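PDB 3OQP: putative isochorismatase, which probably acts as a hydrolase of the isochorismatase family, related to nicotinamidases, though its own substrate is not established. Local coordinates for residues Ile12-Tyr18 against Thr115-Thr119; Ile25-Asp29 against Ala158-His162. All coordinates share one frame; numbering follows the deposited sequence.

Contact 1: Ile12-Tyr18 against Thr115-Thr119; sequences IDVQNEY and TGYMT
The phenol of Y18 is lodged against the side chains of Y117 and M118. CB of Y117 sits over one face of the Y18 ring, 3.8 Å from the centroid and displaced toward the rim, while CG of M118 comes within 3.4 Å of Y18 CE1. The selenomethionine side chain crosses the phenol at about a right angle; SE makes an oblique Met-aromatic contact with the ring, and the bend at chi3 (-76°) brings CE to Y18 OH. The two tyrosine side chains run past each other in opposite directions, and their planes meet obliquely, at 56°. The backbones join at the C-terminal ends of neighbouring parallel strands, 7-12 and 111-115, of the central sheet: I12 N donates to T115 O (2.9 Å) and Y117 N to I12 O (2.8 Å). A side chain at G116 would run into I12 O, and its backbone angles themselves call for glycine; V14 CG2 fills the hollow beside its CA. These strand ends carry the active site in the isochorismatase fold. D13 OD2 forms a salt bridge with K89, consistent with two members of the Asp-Lys-Cys triad of this family; the cysteine would be residue 122, present as 3-sulfinoalanine, whose OD2 accepts from M118 N. The Y117-M118 peptide is cis, and the chain has already turned its corner at G116. The Y117 hydroxyl hydrogen-bonds S33 on helix 30-47, and D13 O lies at the edge of the Y117 ring.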
loop_
_atom_site.group_PDB
_atom_site.type_symbol
_atom_site.label_atom_id
_atom_site.label_comp_id
_atom_site.label_asym_id
_atom_site.label_seq_id
_atom_site.Cartn_x
_atom_site.Cartn_y
_atom_site.Cartn_z
ATOM N N ILE A 12 8.531 -7.810 -11.215
ATOM C CA ILE A 12 7.349 -8.426 -10.622
ATOM C C ILE A 12 6.281 -8.668 -11.662
ATOM O O ILE A 12 5.744 -7.739 -12.300
ATOM C CB ILE A 12 6.776 -7.546 -9.480
ATOM C CG1 ILE A 12 7.842 -7.382 -8.377
ATOM C CG2 ILE A 12 5.537 -8.212 -8.915
ATOM C CD1 ILE A 12 7.419 -6.536 -7.192
ATOM N N ASP A 13 5.958 -9.942 -11.842
ATOM C CA ASP A 13 4.774 -10.386 -12.587
ATOM C C ASP A 13 4.661 -9.783 -13.983
ATOM O O ASP A 13 3.565 -9.389 -14.419
ATOM C CB ASP A 13 3.496 -10.156 -11.804
ATOM C CG ASP A 13 3.474 -10.870 -10.453
ATOM O OD1 ASP A 13 4.404 -11.630 -10.113
ATOM O OD2 ASP A 13 2.475 -10.651 -9.690
ATOM N N VAL A 14 5.757 -9.811 -14.740
ATOM C CA VAL A 14 5.759 -9.349 -16.099
ATOM C C VAL A 14 5.335 -10.473 -17.010
ATOM O O VAL A 14 6.150 -11.142 -17.655
ATOM C CB VAL A 14 7.101 -8.599 -16.442
ATOM C CG1 VAL A 14 7.091 -8.139 -17.943
ATOM C CG2 VAL A 14 7.397 -7.400 -15.502
ATOM N N GLN A 15 4.016 -10.639 -17.007
ATOM C CA GLN A 15 3.315 -11.756 -17.604
ATOM C C GLN A 15 2.330 -11.328 -18.650
ATOM O O GLN A 15 1.877 -10.159 -18.697
ATOM C CB GLN A 15 2.609 -12.482 -16.459
ATOM C CG GLN A 15 3.567 -13.261 -15.537
ATOM C CD GLN A 15 2.957 -13.700 -14.223
ATOM O OE1 GLN A 15 3.092 -13.042 -13.190
ATOM N NE2 GLN A 15 2.273 -14.834 -14.250
ATOM N N ASN A 16 2.023 -12.238 -19.588
ATOM C CA ASN A 16 1.222 -11.897 -20.738
ATOM C C ASN A 16 -0.159 -11.397 -20.416
ATOM O O ASN A 16 -0.688 -10.574 -21.196
ATOM C CB ASN A 16 1.085 -13.111 -21.665
ATOM C CG ASN A 16 2.379 -13.484 -22.335
ATOM O OD1 ASN A 16 3.181 -12.598 -22.648
ATOM N ND2 ASN A 16 2.587 -14.793 -22.576
ATOM N N GLU A 17 -0.731 -11.744 -19.270
ATOM C CA GLU A 17 -2.047 -11.331 -18.862
ATOM C C GLU A 17 -2.176 -9.820 -18.901
ATOM O O GLU A 17 -3.249 -9.277 -19.194
ATOM C CB GLU A 17 -2.373 -11.797 -17.425
ATOM C CG GLU A 17 -3.807 -11.853 -17.115
ATOM C CD GLU A 17 -4.456 -13.044 -17.846
ATOM O OE1 GLU A 17 -4.325 -14.218 -17.353
ATOM O OE2 GLU A 17 -5.096 -12.797 -18.909
ATOM N N TYR A 18 -1.083 -9.129 -18.519
ATOM C CA TYR A 18 -1.017 -7.696 -18.463
ATOM C C TYR A 18 -0.857 -6.993 -19.824
ATOM O O TYR A 18 -1.020 -5.755 -19.935
ATOM C CB TYR A 18 0.133 -7.230 -17.558
ATOM C CG TYR A 18 -0.133 -7.470 -16.089
ATOM C CD1 TYR A 18 -1.219 -6.899 -15.470
ATOM C CD2 TYR A 18 0.705 -8.305 -15.314
ATOM C CE1 TYR A 18 -1.476 -7.093 -14.106
ATOM C CE2 TYR A 18 0.494 -8.417 -13.927
ATOM C CZ TYR A 18 -0.632 -7.879 -13.352
ATOM O OH TYR A 18 -0.859 -8.000 -12.005
ATOM N N THR A 115 10.373 -3.052 -10.251
ATOM C CA THR A 115 9.771 -2.890 -11.556
ATOM C C THR A 115 8.676 -3.982 -11.697
ATOM O O THR A 115 8.628 -4.970 -10.925
ATOM C CB THR A 115 10.812 -3.055 -12.697
ATOM O OG1 THR A 115 11.313 -4.409 -12.695
ATOM C CG2 THR A 115 11.912 -2.008 -12.580
ATOM N N GLY A 116 7.857 -3.803 -12.689
ATOM C CA GLY A 116 6.806 -4.728 -13.002
ATOM C C GLY A 116 5.455 -4.247 -12.482
ATOM O O GLY A 116 5.258 -3.070 -12.203
ATOM N N TYR A 117 4.517 -5.177 -12.452
ATOM C CA TYR A 117 3.107 -4.881 -12.321
ATOM C C TYR A 117 2.442 -5.665 -11.201
ATOM O O TYR A 117 2.834 -6.788 -10.901
ATOM C CB TYR A 117 2.383 -5.270 -13.630
ATOM C CG TYR A 117 3.030 -4.730 -14.903
ATOM C CD1 TYR A 117 3.215 -3.378 -15.118
ATOM C CD2 TYR A 117 3.532 -5.604 -15.849
ATOM C CE1 TYR A 117 3.852 -2.926 -16.296
ATOM C CE2 TYR A 117 4.119 -5.171 -17.037
ATOM C CZ TYR A 117 4.293 -3.814 -17.255
ATOM O OH TYR A 117 4.953 -3.425 -18.420
HETATM N N MSE A 118 1.347 -5.151 -10.623
HETATM C CA MSE A 118 0.849 -3.803 -10.816
HETATM C C MSE A 118 1.386 -2.892 -9.716
HETATM O O MSE A 118 1.585 -3.286 -8.573
HETATM C CB MSE A 118 -0.644 -3.719 -10.727
HETATM C CG MSE A 118 -1.270 -4.540 -11.824
HETATM SE SE MSE A 118 -3.285 -4.636 -11.759
HETATM C CE MSE A 118 -3.399 -5.812 -10.379
ATOM N N THR A 119 1.536 -1.612 -10.041
ATOM C CA THR A 119 1.974 -0.497 -9.139
ATOM C C THR A 119 1.305 -0.621 -7.747
ATOM O O THR A 119 1.955 -0.643 -6.700
ATOM C CB THR A 119 1.667 0.861 -9.720
ATOM O OG1 THR A 119 2.501 0.995 -10.861
ATOM C CG2 THR A 119 1.934 1.919 -8.698
#

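Contact 2: Ile25-Asp29 against Ala158-His162; sequences IEYPD and AEEIH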
loop_
_atom_site.group_PDB
_atom_site.type_symbol
_atom_site.label_atom_id
_atom_site.label_comp_id
_atom_site.label_asym_id
_atom_site.label_seq_id
_atom_site.Cartn_x
_atom_site.Cartn_y
_atom_site.Cartn_z
ATOM N N ILE A 25 -2.671 -3.567 -18.729
ATOM C CA ILE A 25 -2.096 -2.338 -18.172
ATOM C C ILE A 25 -2.449 -1.121 -19.049
ATOM O O ILE A 25 -2.274 -1.193 -20.285
ATOM C CB ILE A 25 -0.577 -2.505 -18.037
ATOM C CG1 ILE A 25 -0.203 -3.564 -17.012
ATOM C CG2 ILE A 25 0.083 -1.154 -17.738
ATOM C CD1 ILE A 25 -0.543 -3.218 -15.545
ATOM N N GLU A 26 -2.881 -0.031 -18.421
ATOM C CA GLU A 26 -3.274 1.195 -19.149
ATOM C C GLU A 26 -2.417 2.408 -18.843
ATOM O O GLU A 26 -2.449 3.326 -19.627
ATOM C CB GLU A 26 -4.720 1.597 -18.925
ATOM C CG GLU A 26 -5.650 0.558 -19.436
ATOM C CD GLU A 26 -7.125 1.001 -19.463
ATOM O OE1 GLU A 26 -7.427 2.209 -19.216
ATOM O OE2 GLU A 26 -7.941 0.097 -19.762
ATOM N N TYR A 27 -1.670 2.494 -17.748
ATOM C CA TYR A 27 -0.842 3.677 -17.522
ATOM C C TYR A 27 0.287 3.322 -16.586
ATOM O O TYR A 27 0.045 2.660 -15.574
ATOM C CB TYR A 27 -1.634 4.773 -16.845
ATOM C CG TYR A 27 -0.884 6.076 -16.919
ATOM C CD1 TYR A 27 0.062 6.393 -15.960
ATOM C CD2 TYR A 27 -1.050 6.957 -17.988
ATOM C CE1 TYR A 27 0.791 7.594 -16.002
ATOM C CE2 TYR A 27 -0.322 8.157 -18.065
ATOM C CZ TYR A 27 0.595 8.478 -17.089
ATOM O OH TYR A 27 1.268 9.695 -17.158
ATOM N N PRO A 28 1.522 3.694 -16.931
ATOM C CA PRO A 28 1.963 4.210 -18.218
ATOM C C PRO A 28 1.616 3.224 -19.333
ATOM O O PRO A 28 1.244 2.058 -19.133
ATOM C CB PRO A 28 3.489 4.344 -18.039
ATOM C CG PRO A 28 3.655 4.543 -16.556
ATOM C CD PRO A 28 2.625 3.617 -15.962
ATOM N N ASP A 29 1.779 3.684 -20.564
ATOM C CA ASP A 29 1.615 2.804 -21.720
ATOM C C ASP A 29 2.428 1.520 -21.538
ATOM O O ASP A 29 3.612 1.563 -21.234
ATOM C CB ASP A 29 2.083 3.542 -22.963
ATOM C CG ASP A 29 1.916 2.722 -24.215
ATOM O OD1 ASP A 29 0.823 2.724 -24.824
ATOM O OD2 ASP A 29 2.900 2.079 -24.600
ATOM N N ALA A 158 -6.410 4.348 -14.369
ATOM C CA ALA A 158 -5.064 3.827 -14.244
ATOM C C ALA A 158 -4.081 4.961 -13.987
ATOM O O ALA A 158 -3.166 4.806 -13.170
ATOM C CB ALA A 158 -4.647 2.995 -15.468
ATOM N N GLU A 159 -4.245 6.124 -14.648
ATOM C CA GLU A 159 -3.357 7.232 -14.423
ATOM C C GLU A 159 -3.469 7.720 -12.977
ATOM O O GLU A 159 -2.464 8.011 -12.332
ATOM C CB GLU A 159 -3.641 8.380 -15.405
ATOM C CG GLU A 159 -2.630 9.551 -15.342
ATOM C CD GLU A 159 -2.809 10.493 -14.166
ATOM O OE1 GLU A 159 -3.944 10.647 -13.612
ATOM O OE2 GLU A 159 -1.794 11.175 -13.839
ATOM N N GLU A 160 -4.682 7.829 -12.463
ATOM C CA GLU A 160 -4.871 8.337 -11.102
ATOM C C GLU A 160 -4.236 7.342 -10.114
ATOM O O GLU A 160 -3.554 7.720 -9.168
ATOM C CB GLU A 160 -6.337 8.514 -10.733
ATOM C CG GLU A 160 -7.038 9.683 -11.309
ATOM C CD GLU A 160 -8.514 9.703 -10.978
ATOM O OE1 GLU A 160 -9.183 8.624 -11.071
ATOM O OE2 GLU A 160 -9.023 10.806 -10.677
ATOM N N ILE A 161 -4.477 6.054 -10.317
ATOM C CA ILE A 161 -3.936 5.027 -9.408
ATOM C C ILE A 161 -2.392 5.100 -9.425
ATOM O O ILE A 161 -1.761 5.096 -8.381
ATOM C CB ILE A 161 -4.462 3.623 -9.716
ATOM C CG1 ILE A 161 -5.967 3.586 -9.500
ATOM C CG2 ILE A 161 -3.704 2.562 -8.860
ATOM C CD1 ILE A 161 -6.642 2.302 -9.883
ATOM N N HIS A 162 -1.790 5.050 -10.598
ATOM C CA HIS A 162 -0.364 5.031 -10.718
ATOM C C HIS A 162 0.288 6.272 -10.166
ATOM O O HIS A 162 1.291 6.204 -9.471
ATOM C CB HIS A 162 0.046 4.786 -12.171
ATOM C CG HIS A 162 1.519 4.695 -12.393
ATOM N ND1 HIS A 162 2.258 3.567 -12.100
ATOM C CD2 HIS A 162 2.373 5.600 -12.906
ATOM C CE1 HIS A 162 3.514 3.800 -12.454
ATOM N NE2 HIS A 162 3.610 5.018 -12.949
HETATM O O HOH W 1 -7.502 4.114 -17.192
HETATM O O HOH W 2 0.794 10.789 -14.539
#
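Apolar and CH-pi packing, with two water bridges, joins Y27 and P28, in the loop before helix 30-47, to A158, E159 and H162 at the start of helix 158-173. Y27 and E159 lie side by side and point the same way. With CG opposite the backbone N (chi1 -173°), E159 sets that carbon 3.8 Å from the Y27 centroid, nearly along the ring normal; the bend at chi2 then turns the carboxylate. H162 CD2 meets the edge of that ring in its plane, 3.9 Å from Y27 CD1. The peptide between Y27 and P28 is cis, and P28 CD rests over the centre of the imidazole, 3.5 Å from its centroid. E26 and Y27 form a classic beta bulge opposite S146, and CB of both residues packs on the methyl of A158. Water 1 donates to E26 OE1 and accepts from A158 N, so an amide at the helix N terminus is satisfied through solvent. Water 2 links Y27 OH with E159 OE2, which also has a salt bridge to R163. Both imidazole nitrogens are engaged, ND1 with T119 OG1 and NE2 with H141 O, which fixes the rotation of the ring that faces P28.

How the contacts relate
From the N terminus, strand 7-12 leads into 12-18, the first half of contact 1, and the chain soon reaches 25-29, the first half of contact 2, before entering helix 30-47. Contact 1 closes at 115-119, after strand 111-115, a loop of 96 intervening residues; contact 2 closes later, at the start of helix 158-173, after 128. The two loops therefore cross rather than nest. The centres of the two contacts are about 13 Å apart, yet the contacts touch: I25 N hydrogen-bonds Y18 O (3.0 Å), and I25 CD1 packs on Y117 and M118. Together they tie two central strand ends to the late helix.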